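Local coordinates for protein group 3 allergen SMIPP-S Yv6023A04 (Sarcoptes scabiei type hominis, PDB 3H7O) that adopts the trypsin-like fold of the S1 peptidase family but is an inactivated protease paralogue, so it probably lacks the proteolytic activity of its relatives, at residues G29-F37 and L101-L111; Q48-Y57 and K68-V76. The protein carries 3 engineered substitutions. All blocks are in the same frame, centred on the assembly; numbering follows the deposited sequence.

Contact 1 of 2, residues G29-F37 and L101-L111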
ATOM      1  N   GLY A  29      -2.360  -1.654   3.931  1.00 28.11           N
ATOM      2  CA  GLY A  29      -1.764  -2.474   2.875  1.00 26.98           C
ATOM      3  C   GLY A  29      -0.252  -2.351   2.843  1.00 28.06           C
ATOM      4  O   GLY A  29       0.321  -1.422   3.424  1.00 27.54           O
ATOM      5  N   GLY A  30       0.393  -3.295   2.156  1.00 27.72           N
ATOM      6  CA  GLY A  30       1.831  -3.265   1.947  1.00 27.20           C
ATOM      7  C   GLY A  30       2.222  -4.125   0.759  1.00 26.38           C
ATOM      8  O   GLY A  30       1.422  -4.932   0.285  1.00 26.37           O
ATOM      9  N   ALA A  31       3.454  -3.952   0.287  1.00 26.35           N
ATOM     10  CA  ALA A  31       3.989  -4.744  -0.818  1.00 26.19           C
ATOM     11  C   ALA A  31       5.302  -5.422  -0.442  1.00 25.66           C
ATOM     12  O   ALA A  31       6.185  -4.798   0.145  1.00 26.71           O
ATOM     13  CB  ALA A  31       4.191  -3.875  -2.048  1.00 25.61           C
ATOM     14  N   ILE A  32       5.433  -6.696  -0.797  1.00 26.43           N
ATOM     15  CA  ILE A  32       6.693  -7.418  -0.614  1.00 26.01           C
ATOM     16  C   ILE A  32       7.702  -6.908  -1.645  1.00 26.95           C
ATOM     17  O   ILE A  32       7.453  -6.971  -2.851  1.00 27.44           O
ATOM     18  CB  ILE A  32       6.514  -8.947  -0.773  1.00 26.57           C
ATOM     19  CG1 ILE A  32       5.535  -9.491   0.272  1.00 24.06           C
ATOM     20  CG2 ILE A  32       7.862  -9.670  -0.672  1.00 24.03           C
ATOM     21  CD1 ILE A  32       5.095 -10.934   0.020  1.00 26.72           C
ATOM     22  N   LEU A  33       8.819  -6.374  -1.161  1.00 26.90           N
ATOM     23  CA  LEU A  33       9.941  -5.989  -2.020  1.00 27.76           C
ATOM     24  C   LEU A  33      10.974  -7.111  -2.105  1.00 27.82           C
ATOM     25  O   LEU A  33      11.654  -7.264  -3.123  1.00 27.69           O
ATOM     26  CB  LEU A  33      10.602  -4.709  -1.502  1.00 27.88           C
ATOM     27  CG  LEU A  33       9.758  -3.428  -1.456  1.00 29.04           C
ATOM     28  CD1 LEU A  33      10.527  -2.327  -0.742  1.00 31.36           C
ATOM     29  CD2 LEU A  33       9.354  -2.987  -2.857  1.00 30.34           C
ATOM     30  N   SER A  34      11.099  -7.863  -1.012  1.00 27.17           N
ATOM     31  CA  SER A  34      11.935  -9.065  -0.923  1.00 26.85           C
ATOM     32  C   SER A  34      11.583  -9.767   0.392  1.00 26.26           C
ATOM     33  O   SER A  34      10.691  -9.317   1.114  1.00 25.82           O
ATOM     34  CB  SER A  34      13.427  -8.712  -0.958  1.00 27.48           C
ATOM     35  OG  SER A  34      13.845  -8.127   0.262  1.00 27.86           O
ATOM     36  N   GLN A  35      12.288 -10.848   0.718  1.00 25.81           N
ATOM     37  CA  GLN A  35      12.045 -11.559   1.984  1.00 26.09           C
ATOM     38  C   GLN A  35      12.357 -10.697   3.212  1.00 25.70           C
ATOM     39  O   GLN A  35      11.899 -10.992   4.315  1.00 26.21           O
ATOM     40  CB  GLN A  35      12.836 -12.871   2.043  1.00 26.60           C
ATOM     41  CG  GLN A  35      14.349 -12.688   2.157  1.00 23.89           C
ATOM     42  CD  GLN A  35      15.112 -13.998   2.185  1.00 27.47           C
ATOM     43  OE1 GLN A  35      14.638 -15.000   2.717  1.00 25.86           O
ATOM     44  NE2 GLN A  35      16.311 -13.988   1.619  1.00 28.07           N
ATOM     45  N   TRP A  36      13.128  -9.630   3.009  1.00 24.97           N
ATOM     46  CA  TRP A  36      13.580  -8.776   4.106  1.00 24.95           C
ATOM     47  C   TRP A  36      12.825  -7.450   4.253  1.00 24.95           C
ATOM     48  O   TRP A  36      12.857  -6.846   5.328  1.00 24.90           O
ATOM     49  CB  TRP A  36      15.077  -8.476   3.967  1.00 24.91           C
ATOM     50  CG  TRP A  36      15.975  -9.673   4.106  1.00 26.12           C
ATOM     51  CD1 TRP A  36      16.785 -10.207   3.142  1.00 26.04           C
ATOM     52  CD2 TRP A  36      16.171 -10.474   5.282  1.00 27.08           C
ATOM     53  NE1 TRP A  36      17.470 -11.289   3.641  1.00 24.64           N
ATOM     54  CE2 TRP A  36      17.111 -11.476   4.951  1.00 26.72           C
ATOM     55  CE3 TRP A  36      15.641 -10.444   6.582  1.00 26.10           C
ATOM     56  CZ2 TRP A  36      17.533 -12.442   5.872  1.00 27.60           C
ATOM     57  CZ3 TRP A  36      16.062 -11.400   7.497  1.00 26.72           C
ATOM     58  CH2 TRP A  36      16.999 -12.388   7.136  1.00 26.84           C
ATOM     59  N   PHE A  37      12.175  -6.988   3.184  1.00 25.53           N
ATOM     60  CA  PHE A  37      11.588  -5.644   3.170  1.00 25.72           C
ATOM     61  C   PHE A  37      10.164  -5.575   2.626  1.00 25.39           C
ATOM     62  O   PHE A  37       9.829  -6.219   1.628  1.00 24.26           O
ATOM     63  CB  PHE A  37      12.478  -4.670   2.380  1.00 25.37           C
ATOM     64  CG  PHE A  37      13.865  -4.501   2.949  1.00 26.57           C
ATOM     65  CD1 PHE A  37      14.094  -3.643   4.024  1.00 25.05           C
ATOM     66  CD2 PHE A  37      14.944  -5.185   2.395  1.00 24.58           C
ATOM     67  CE1 PHE A  37      15.374  -3.481   4.545  1.00 27.05           C
ATOM     68  CE2 PHE A  37      16.229  -5.031   2.910  1.00 26.11           C
ATOM     69  CZ  PHE A  37      16.445  -4.177   3.989  1.00 27.22           C
ATOM     70  N   LEU A 101       8.916 -16.729   1.709  1.00 30.46           N
ATOM     71  CA  LEU A 101       8.391 -16.609   0.353  1.00 30.96           C
ATOM     72  C   LEU A 101       8.376 -17.969  -0.337  1.00 31.82           C
ATOM     73  O   LEU A 101       9.359 -18.712  -0.297  1.00 32.05           O
ATOM     74  CB  LEU A 101       9.204 -15.600  -0.461  1.00 30.41           C
ATOM     75  CG  LEU A 101       9.415 -14.194   0.113  1.00 31.57           C
ATOM     76  CD1 LEU A 101      10.282 -13.369  -0.824  1.00 30.81           C
ATOM     77  CD2 LEU A 101       8.091 -13.488   0.378  1.00 29.06           C
ATOM     78  N   ASP A 102       7.244 -18.300  -0.946  1.00 31.88           N
ATOM     79  CA  ASP A 102       7.096 -19.566  -1.650  1.00 32.36           C
ATOM     80  C   ASP A 102       7.038 -19.359  -3.165  1.00 32.96           C
ATOM     81  O   ASP A 102       6.910 -20.322  -3.921  1.00 33.09           O
ATOM     82  CB  ASP A 102       5.855 -20.317  -1.149  1.00 32.38           C
ATOM     83  CG  ASP A 102       4.549 -19.614  -1.500  1.00 32.99           C
ATOM     84  OD1 ASP A 102       4.580 -18.512  -2.091  1.00 32.20           O
ATOM     85  OD2 ASP A 102       3.479 -20.175  -1.184  1.00 33.32           O
ATOM     86  N   GLY A 103       7.113 -18.096  -3.588  1.00 32.63           N
ATOM     87  CA  GLY A 103       7.049 -17.721  -5.004  1.00 32.80           C
ATOM     88  C   GLY A 103       5.689 -17.935  -5.644  1.00 32.37           C
ATOM     89  O   GLY A 103       5.553 -17.851  -6.865  1.00 32.18           O
ATOM     90  N   LEU A 104       4.684 -18.204  -4.810  1.00 31.67           N
ATOM     91  CA  LEU A 104       3.343 -18.557  -5.266  1.00 30.64           C
ATOM     92  C   LEU A 104       2.283 -17.689  -4.574  1.00 29.90           C
ATOM     93  O   LEU A 104       1.656 -16.834  -5.206  1.00 29.37           O
ATOM     94  CB  LEU A 104       3.079 -20.050  -5.015  1.00 31.59           C
ATOM     95  CG  LEU A 104       4.058 -21.067  -5.622  1.00 33.41           C
ATOM     96  CD1 LEU A 104       3.942 -22.440  -4.950  1.00 37.34           C
ATOM     97  CD2 LEU A 104       3.885 -21.186  -7.135  1.00 37.07           C
ATOM     98  N   LYS A 105       2.091 -17.907  -3.277  1.00 29.56           N
ATOM     99  CA  LYS A 105       1.186 -17.076  -2.487  1.00 29.02           C
ATOM    100  C   LYS A 105       1.894 -15.811  -2.021  1.00 28.89           C
ATOM    101  O   LYS A 105       1.245 -14.818  -1.690  1.00 27.73           O
ATOM    102  CB  LYS A 105       0.656 -17.848  -1.279  1.00 29.39           C
ATOM    103  CG  LYS A 105      -0.293 -18.988  -1.608  1.00 31.03           C
ATOM    104  CD  LYS A 105      -0.705 -19.696  -0.325  1.00 32.33           C
ATOM    105  CE  LYS A 105      -1.910 -20.584  -0.531  1.00 38.33           C
ATOM    106  NZ  LYS A 105      -2.541 -20.921   0.775  1.00 38.00           N
ATOM    107  N   SER A 106       3.226 -15.859  -1.991  1.00 28.96           N
ATOM    108  CA  SER A 106       4.040 -14.709  -1.600  1.00 29.70           C
ATOM    109  C   SER A 106       5.241 -14.553  -2.526  1.00 30.19           C
ATOM    110  O   SER A 106       6.071 -15.459  -2.659  1.00 30.12           O
ATOM    111  CB  SER A 106       4.479 -14.812  -0.135  1.00 28.87           C
ATOM    112  OG  SER A 106       5.099 -16.062   0.123  1.00 30.37           O
ATOM    113  N   LYS A 107       5.312 -13.396  -3.174  1.00 30.23           N
ATOM    114  CA  LYS A 107       6.289 -13.142  -4.224  1.00 31.22           C
ATOM    115  C   LYS A 107       6.577 -11.647  -4.226  1.00 30.70           C
ATOM    116  O   LYS A 107       5.664 -10.851  -4.044  1.00 31.70           O
ATOM    117  CB  LYS A 107       5.712 -13.583  -5.575  1.00 31.16           C
ATOM    118  CG  LYS A 107       6.708 -13.670  -6.713  1.00 35.02           C
ATOM    119  CD  LYS A 107       6.026 -14.065  -8.014  1.00 37.12           C
ATOM    120  CE  LYS A 107       6.957 -13.862  -9.196  1.00 39.75           C
ATOM    121  NZ  LYS A 107       6.470 -14.548 -10.420  1.00 44.33           N
ATOM    122  N   PRO A 108       7.846 -11.251  -4.425  1.00 30.35           N
ATOM    123  CA  PRO A 108       8.111  -9.818  -4.450  1.00 29.84           C
ATOM    124  C   PRO A 108       7.577  -9.159  -5.720  1.00 29.18           C
ATOM    125  O   PRO A 108       7.531  -9.791  -6.778  1.00 26.64           O
ATOM    126  CB  PRO A 108       9.644  -9.737  -4.418  1.00 30.53           C
ATOM    127  CG  PRO A 108      10.113 -11.106  -4.035  1.00 31.54           C
ATOM    128  CD  PRO A 108       9.083 -12.037  -4.559  1.00 30.03           C
ATOM    129  N   ALA A 109       7.164  -7.901  -5.601  1.00 28.67           N
ATOM    130  CA  ALA A 109       6.797  -7.097  -6.761  1.00 30.43           C
ATOM    131  C   ALA A 109       8.069  -6.585  -7.434  1.00 31.33           C
ATOM    132  O   ALA A 109       9.108  -6.438  -6.784  1.00 33.03           O
ATOM    133  CB  ALA A 109       5.904  -5.932  -6.346  1.00 30.21           C
ATOM    134  N   LYS A 110       7.990  -6.325  -8.731  1.00 30.46           N
ATOM    135  CA  LYS A 110       9.112  -5.735  -9.453  1.00 31.54           C
ATOM    136  C   LYS A 110       9.073  -4.218  -9.310  1.00 31.55           C
ATOM    137  O   LYS A 110       8.001  -3.617  -9.262  1.00 32.55           O
ATOM    138  CB  LYS A 110       9.089  -6.145 -10.928  1.00 31.84           C
ATOM    139  CG  LYS A 110       9.490  -7.595 -11.179  1.00 33.39           C
ATOM    140  N   LEU A 111      10.247  -3.604  -9.230  1.00 32.12           N
ATOM    141  CA  LEU A 111      10.346  -2.153  -9.106  1.00 31.85           C
ATOM    142  C   LEU A 111      10.358  -1.463 -10.468  1.00 31.91           C
ATOM    143  O   LEU A 111      10.916  -1.996 -11.427  1.00 32.06           O
ATOM    144  CB  LEU A 111      11.584  -1.765  -8.293  1.00 31.83           C
ATOM    145  CG  LEU A 111      11.493  -1.979  -6.779  1.00 31.35           C
ATOM    146  CD1 LEU A 111      12.863  -1.820  -6.135  1.00 34.98           C
ATOM    147  CD2 LEU A 111      10.474  -1.031  -6.138  1.00 34.41           C
TER
HETATM  148  O   HOH W   1      11.290  -5.513  -5.268  1.00 28.09           O
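The carbonyl oxygen of Ile32 takes one hydrogen bond and one weaker C-H...O contact from the 101-111 loop. Ala109 N donates to Ile32 O at 2.9 Å, with an N-H...O angle of 164° and an approach nearly along the C=O axis. Pro108 CA adds the C-H...O contact to the same oxygen at 3.3 Å. One residue further on, a water lies between the chains and donates to both Leu33 O and Ala109 O. The Pro108 ring continues this seam, with its CB 3.4 Å from Leu33 O.

Apolar branches pack beside these polar links. Ile32 points at the loop, and its CG1 lies opposite the carbonyl carbon (chi1 -61°). CD1 then reaches Ser106 CB at 3.9 Å, while CG2 packs against Pro108. Leu101 runs alongside Ile32 in the reverse sense, with Leu101 CD2 4.0 Å from Ile32 CD1. The other branch of Leu101 lies against the turn after the strand, its CD1 3.6 Å from Gln35 N. At the far end the Leu33 and Leu111 side chains meet roughly perpendicular, through their CD2 methyls.

The loop folds back through an Asx turn. Asp102 OD1 takes Leu104 N and Ser106 N from opposite faces of its carboxylate. Ser106 OG accepts from Asp102 N and is also hydrogen-bonded to Glu58.

The loop belongs to the connection between the two beta-barrels of the chymotrypsin fold. It runs past the end of strand 26-32, whose Ile32 also forms a backbone hydrogen bond with Trp13. Leu193 of strand 192-197 touches Ala31, Leu33 and Ala109, and helix 218-225 packs on Leu33 and Leu111.

Contact 2 of 2, residues Q48-Y57 and K68-V76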
ATOM      1  N   GLN A  48       5.072   4.213  15.176  1.00 28.02           N
ATOM      2  CA  GLN A  48       4.838   2.917  15.814  1.00 26.81           C
ATOM      3  C   GLN A  48       6.149   2.189  16.057  1.00 26.01           C
ATOM      4  O   GLN A  48       6.984   2.099  15.161  1.00 26.60           O
ATOM      5  CB  GLN A  48       3.915   2.055  14.946  1.00 26.85           C
ATOM      6  CG  GLN A  48       2.538   2.678  14.680  1.00 25.52           C
ATOM      7  CD  GLN A  48       1.799   3.010  15.958  1.00 28.24           C
ATOM      8  OE1 GLN A  48       1.603   2.149  16.821  1.00 28.62           O
ATOM      9  NE2 GLN A  48       1.387   4.266  16.093  1.00 25.96           N
ATOM     10  N   LYS A  49       6.326   1.673  17.270  1.00 25.98           N
ATOM     11  CA  LYS A  49       7.522   0.916  17.619  1.00 25.92           C
ATOM     12  C   LYS A  49       7.602  -0.334  16.739  1.00 25.38           C
ATOM     13  O   LYS A  49       6.649  -1.120  16.698  1.00 24.61           O
ATOM     14  CB  LYS A  49       7.500   0.529  19.097  1.00 26.19           C
ATOM     15  CG  LYS A  49       8.873   0.406  19.732  1.00 29.96           C
ATOM     16  CD  LYS A  49       9.380   1.756  20.215  1.00 34.57           C
ATOM     17  N   PRO A  50       8.734  -0.518  16.029  1.00 25.80           N
ATOM     18  CA  PRO A  50       8.871  -1.596  15.033  1.00 26.20           C
ATOM     19  C   PRO A  50       8.500  -2.976  15.584  1.00 26.21           C
ATOM     20  O   PRO A  50       7.860  -3.770  14.890  1.00 26.40           O
ATOM     21  CB  PRO A  50      10.361  -1.547  14.664  1.00 26.07           C
ATOM     22  CG  PRO A  50      10.767  -0.144  14.943  1.00 28.01           C
ATOM     23  CD  PRO A  50       9.979   0.266  16.158  1.00 26.43           C
ATOM     24  N   GLU A  51       8.873  -3.228  16.835  1.00 26.41           N
ATOM     25  CA  GLU A  51       8.651  -4.517  17.492  1.00 27.69           C
ATOM     26  C   GLU A  51       7.168  -4.836  17.738  1.00 26.49           C
ATOM     27  O   GLU A  51       6.829  -5.953  18.121  1.00 26.75           O
ATOM     28  CB  GLU A  51       9.447  -4.590  18.804  1.00 28.86           C
ATOM     29  CG  GLU A  51      10.976  -4.646  18.631  1.00 34.29           C
ATOM     30  CD  GLU A  51      11.603  -3.327  18.169  1.00 40.74           C
ATOM     31  OE1 GLU A  51      11.032  -2.241  18.433  1.00 38.16           O
ATOM     32  OE2 GLU A  51      12.683  -3.379  17.542  1.00 45.34           O
ATOM     33  N   THR A  52       6.295  -3.856  17.516  1.00 26.04           N
ATOM     34  CA  THR A  52       4.854  -4.068  17.651  1.00 25.89           C
ATOM     35  C   THR A  52       4.192  -4.440  16.325  1.00 27.13           C
ATOM     36  O   THR A  52       3.058  -4.920  16.309  1.00 28.51           O
ATOM     37  CB  THR A  52       4.124  -2.831  18.237  1.00 25.69           C
ATOM     38  OG1 THR A  52       4.134  -1.758  17.284  1.00 23.71           O
ATOM     39  CG2 THR A  52       4.771  -2.384  19.526  1.00 23.97           C
ATOM     40  N   ILE A  53       4.904  -4.226  15.222  1.00 26.58           N
ATOM     41  CA  ILE A  53       4.328  -4.385  13.882  1.00 26.64           C
ATOM     42  C   ILE A  53       4.339  -5.842  13.420  1.00 27.00           C
ATOM     43  O   ILE A  53       5.299  -6.568  13.668  1.00 26.22           O
ATOM     44  CB  ILE A  53       5.048  -3.473  12.849  1.00 27.38           C
ATOM     45  CG1 ILE A  53       5.078  -2.021  13.350  1.00 27.99           C
ATOM     46  CG2 ILE A  53       4.386  -3.578  11.460  1.00 25.70           C
ATOM     47  CD1 ILE A  53       6.017  -1.086  12.573  1.00 27.16           C
ATOM     48  N   VAL A  54       3.253  -6.264  12.766  1.00 27.08           N
ATOM     49  CA  VAL A  54       3.148  -7.616  12.203  1.00 28.50           C
ATOM     50  C   VAL A  54       2.813  -7.557  10.714  1.00 28.04           C
ATOM     51  O   VAL A  54       1.934  -6.796  10.288  1.00 27.64           O
ATOM     52  CB  VAL A  54       2.087  -8.490  12.956  1.00 28.77           C
ATOM     53  CG1 VAL A  54       2.008  -9.889  12.368  1.00 31.00           C
ATOM     54  CG2 VAL A  54       2.411  -8.576  14.439  1.00 31.80           C
ATOM     55  N   ILE A  55       3.522  -8.364   9.929  1.00 27.88           N
ATOM     56  CA  ILE A  55       3.235  -8.509   8.506  1.00 27.84           C
ATOM     57  C   ILE A  55       2.456  -9.798   8.278  1.00 28.08           C
ATOM     58  O   ILE A  55       2.969 -10.887   8.540  1.00 27.16           O
ATOM     59  CB  ILE A  55       4.533  -8.557   7.643  1.00 27.74           C
ATOM     60  CG1 ILE A  55       5.428  -7.334   7.893  1.00 30.38           C
ATOM     61  CG2 ILE A  55       4.196  -8.742   6.144  1.00 29.10           C
ATOM     62  CD1 ILE A  55       4.791  -5.995   7.568  1.00 30.00           C
ATOM     63  N   GLN A  56       1.225  -9.665   7.789  1.00 27.40           N
ATOM     64  CA  GLN A  56       0.409 -10.813   7.413  1.00 26.88           C
ATOM     65  C   GLN A  56       0.458 -10.975   5.896  1.00 27.18           C
ATOM     66  O   GLN A  56       0.186 -10.028   5.146  1.00 27.46           O
ATOM     67  CB  GLN A  56      -1.038 -10.655   7.902  1.00 26.44           C
ATOM     68  CG  GLN A  56      -1.928 -11.882   7.627  1.00 28.60           C
ATOM     69  CD  GLN A  56      -3.277 -11.839   8.340  1.00 29.76           C
ATOM     70  OE1 GLN A  56      -3.610 -10.874   9.031  1.00 29.63           O
ATOM     71  NE2 GLN A  56      -4.059 -12.902   8.174  1.00 27.73           N
ATOM     72  N   TYR A  57       0.803 -12.179   5.453  1.00 25.94           N
ATOM     73  CA  TYR A  57       0.994 -12.445   4.030  1.00 25.97           C
ATOM     74  C   TYR A  57       0.396 -13.783   3.607  1.00 25.88           C
ATOM     75  O   TYR A  57      -0.015 -14.578   4.454  1.00 27.43           O
ATOM     76  CB  TYR A  57       2.476 -12.303   3.630  1.00 25.03           C
ATOM     77  CG  TYR A  57       3.484 -13.203   4.332  1.00 25.03           C
ATOM     78  CD1 TYR A  57       4.209 -14.155   3.609  1.00 27.93           C
ATOM     79  CD2 TYR A  57       3.752 -13.074   5.698  1.00 25.48           C
ATOM     80  CE1 TYR A  57       5.156 -14.977   4.231  1.00 26.33           C
ATOM     81  CE2 TYR A  57       4.696 -13.896   6.331  1.00 26.81           C
ATOM     82  CZ  TYR A  57       5.395 -14.842   5.589  1.00 27.30           C
ATOM     83  OH  TYR A  57       6.330 -15.651   6.205  1.00 27.45           O
ATOM     84  N   LYS A  68       0.200 -16.452   6.475  1.00 26.39           N
ATOM     85  CA  LYS A  68       1.326 -16.409   7.410  1.00 27.07           C
ATOM     86  C   LYS A  68       1.449 -15.038   8.070  1.00 26.47           C
ATOM     87  O   LYS A  68       0.937 -14.044   7.547  1.00 25.32           O
ATOM     88  CB  LYS A  68       2.629 -16.732   6.679  1.00 26.69           C
ATOM     89  CG  LYS A  68       2.740 -18.160   6.197  1.00 28.15           C
ATOM     90  CD  LYS A  68       4.009 -18.345   5.388  1.00 31.73           C
ATOM     91  CE  LYS A  68       4.404 -19.806   5.338  1.00 35.54           C
ATOM     92  NZ  LYS A  68       3.461 -20.595   4.503  1.00 38.13           N
ATOM     93  N   SER A  69       2.138 -14.991   9.207  1.00 25.50           N
ATOM     94  CA  SER A  69       2.411 -13.732   9.890  1.00 26.58           C
ATOM     95  C   SER A  69       3.849 -13.644  10.390  1.00 26.80           C
ATOM     96  O   SER A  69       4.352 -14.562  11.047  1.00 26.48           O
ATOM     97  CB  SER A  69       1.427 -13.511  11.038  1.00 26.46           C
ATOM     98  OG  SER A  69       0.114 -13.324  10.536  1.00 28.34           O
ATOM     99  N   ASP A  70       4.501 -12.531  10.068  1.00 25.96           N
ATOM    100  CA  ASP A  70       5.875 -12.281  10.476  1.00 26.31           C
ATOM    101  C   ASP A  70       5.897 -11.132  11.484  1.00 26.05           C
ATOM    102  O   ASP A  70       5.736  -9.973  11.099  1.00 25.61           O
ATOM    103  CB  ASP A  70       6.725 -11.925   9.250  1.00 26.30           C
ATOM    104  CG  ASP A  70       8.216 -11.962   9.531  1.00 27.28           C
ATOM    105  OD1 ASP A  70       8.628 -11.750  10.694  1.00 27.03           O
ATOM    106  OD2 ASP A  70       8.985 -12.186   8.571  1.00 27.44           O
ATOM    107  N   PRO A  71       6.083 -11.454  12.780  1.00 26.07           N
ATOM    108  CA  PRO A  71       6.118 -10.455  13.854  1.00 25.95           C
ATOM    109  C   PRO A  71       7.531  -9.967  14.188  1.00 25.91           C
ATOM    110  O   PRO A  71       7.817  -9.657  15.348  1.00 25.28           O
ATOM    111  CB  PRO A  71       5.564 -11.235  15.039  1.00 25.98           C
ATOM    112  CG  PRO A  71       6.112 -12.613  14.818  1.00 27.05           C
ATOM    113  CD  PRO A  71       6.089 -12.827  13.321  1.00 26.21           C
ATOM    114  N   TYR A  72       8.407  -9.913  13.190  1.00 25.28           N
ATOM    115  CA  TYR A  72       9.802  -9.557  13.432  1.00 26.07           C
ATOM    116  C   TYR A  72      10.225  -8.307  12.662  1.00 25.95           C
ATOM    117  O   TYR A  72      11.265  -8.301  12.002  1.00 25.59           O
ATOM    118  CB  TYR A  72      10.733 -10.721  13.075  1.00 25.23           C
ATOM    119  CG  TYR A  72      10.636 -11.943  13.964  1.00 23.74           C
ATOM    120  CD1 TYR A  72      11.405 -12.049  15.125  1.00 22.26           C
ATOM    121  CD2 TYR A  72       9.807 -13.010  13.622  1.00 23.52           C
ATOM    122  CE1 TYR A  72      11.338 -13.187  15.932  1.00 24.69           C
ATOM    123  CE2 TYR A  72       9.734 -14.150  14.420  1.00 23.83           C
ATOM    124  CZ  TYR A  72      10.498 -14.228  15.573  1.00 24.09           C
ATOM    125  OH  TYR A  72      10.422 -15.350  16.359  1.00 26.24           O
ATOM    126  N   VAL A  73       9.421  -7.251  12.742  1.00 26.01           N
ATOM    127  CA  VAL A  73       9.817  -5.971  12.164  1.00 26.18           C
ATOM    128  C   VAL A  73      10.843  -5.308  13.093  1.00 26.76           C
ATOM    129  O   VAL A  73      10.571  -5.092  14.276  1.00 26.87           O
ATOM    130  CB  VAL A  73       8.601  -5.043  11.902  1.00 25.76           C
ATOM    131  CG1 VAL A  73       9.062  -3.697  11.347  1.00 26.81           C
ATOM    132  CG2 VAL A  73       7.613  -5.708  10.943  1.00 24.36           C
ATOM    133  N   SER A  74      12.016  -4.990  12.546  1.00 26.46           N
ATOM    134  CA  SER A  74      13.127  -4.444  13.327  1.00 26.70           C
ATOM    135  C   SER A  74      13.357  -2.942  13.130  1.00 26.64           C
ATOM    136  O   SER A  74      13.888  -2.275  14.017  1.00 25.65           O
ATOM    137  CB  SER A  74      14.418  -5.206  13.015  1.00 27.47           C
ATOM    138  OG  SER A  74      14.712  -5.152  11.628  1.00 28.03           O
ATOM    139  N   HIS A  75      12.971  -2.417  11.969  1.00 27.42           N
ATOM    140  CA  HIS A  75      13.190  -1.002  11.659  1.00 27.39           C
ATOM    141  C   HIS A  75      12.155  -0.463  10.677  1.00 27.35           C
ATOM    142  O   HIS A  75      11.643  -1.203   9.835  1.00 26.37           O
ATOM    143  CB  HIS A  75      14.601  -0.784  11.096  1.00 28.26           C
ATOM    144  CG  HIS A  75      15.057   0.643  11.134  1.00 31.48           C
ATOM    145  ND1 HIS A  75      15.641   1.208  12.249  1.00 33.81           N
ATOM    146  CD2 HIS A  75      15.025   1.618  10.193  1.00 32.74           C
ATOM    147  CE1 HIS A  75      15.943   2.470  11.995  1.00 33.43           C
ATOM    148  NE2 HIS A  75      15.580   2.744  10.755  1.00 34.50           N
ATOM    149  N   VAL A  76      11.864   0.830  10.806  1.00 26.91           N
ATOM    150  CA  VAL A  76      10.982   1.554   9.898  1.00 27.44           C
ATOM    151  C   VAL A  76      11.805   2.655   9.229  1.00 27.62           C
ATOM    152  O   VAL A  76      12.360   3.522   9.912  1.00 27.76           O
ATOM    153  CB  VAL A  76       9.773   2.179  10.651  1.00 27.43           C
ATOM    154  CG1 VAL A  76       8.914   3.016   9.708  1.00 28.59           C
ATOM    155  CG2 VAL A  76       8.933   1.097  11.319  1.00 28.84           C
TER
HETATM  156  O   HOH W   2       7.555  -6.594  14.822  1.00 25.99           O
HETATM  157  O   HOH W   3      -1.763 -11.817  11.696  1.00 41.83           O
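Lys68 lays its CB over one face of the Tyr57 ring, a CH-pi contact 3.7 Å from the ring centroid and 20° off the normal. Further along the lysine, CD passes close to Tyr57 OH. Tyr57 CG sits between its own backbone N and carbonyl carbon (chi1 59°), which brings the ring across to strand 68-70. Asp70 N and Ile55 O lie at its edge, in plane.

Two hydrogen-bonded pairs hold the backbones. Tyr57 and Lys68 exchange both their N-H...O bonds. Ile55 and Asp70 do the same: Asp70 N reaches Ile55 O at 2.7 Å, while Ile55 N meets Asp70 O at 3.0 Å. Gln56 and Ser69 form the non-hydrogen-bonded pair between them. This is the antiparallel beta hairpin of strands 54-57 and 68-78, part of the six-stranded N-terminal barrel of the trypsin fold.

Past Pro71 the chains part, and side chains fill in. Val73 CG2 packs on Ile53 CB at 3.9 Å and on Ile55 CG1 at 4.1 Å. Val76 CG2 meets Ile53 CD1 at 3.9 Å. Pro50 CB lies against the backbone of Ser74. A water accepts from Val73 N at 2.9 Å and lies among the carbonyls of Pro50 and Ile53.

A classic beta bulge at Ser74 and His75 sets both opposite Glu94 of strand 91-95. Lys68 NZ forms a salt bridge with Glu58, and Tyr57 OH is hydrogen-bonded to Lys100 N. Gln56 OE1 takes a bond from Arg18 on strand 14-19, whose Val15 and Val17 touch Ile55.

How the contacts relate
Both contacts reach the same six-stranded barrel. Contact 2 pairs two of its strands directly, through a ladder of four backbone bonds. Contact 1 fixes a loop without regular structure to the end of another strand, through one backbone bond, a bridging water and aliphatic branches. Contact 1 lies nearer the centre of the chain, but both are partly buried. Contact 2 buries about twice the surface and includes exposed residues such as Ser69 and Pro71. The two meet where Ser106 CB packs on Tyr57 CD1 at 3.8 Å. Glu58 also joins them: it hydrogen-bonds Ser106 of contact 1 and forms a salt bridge with Lys68 of contact 2.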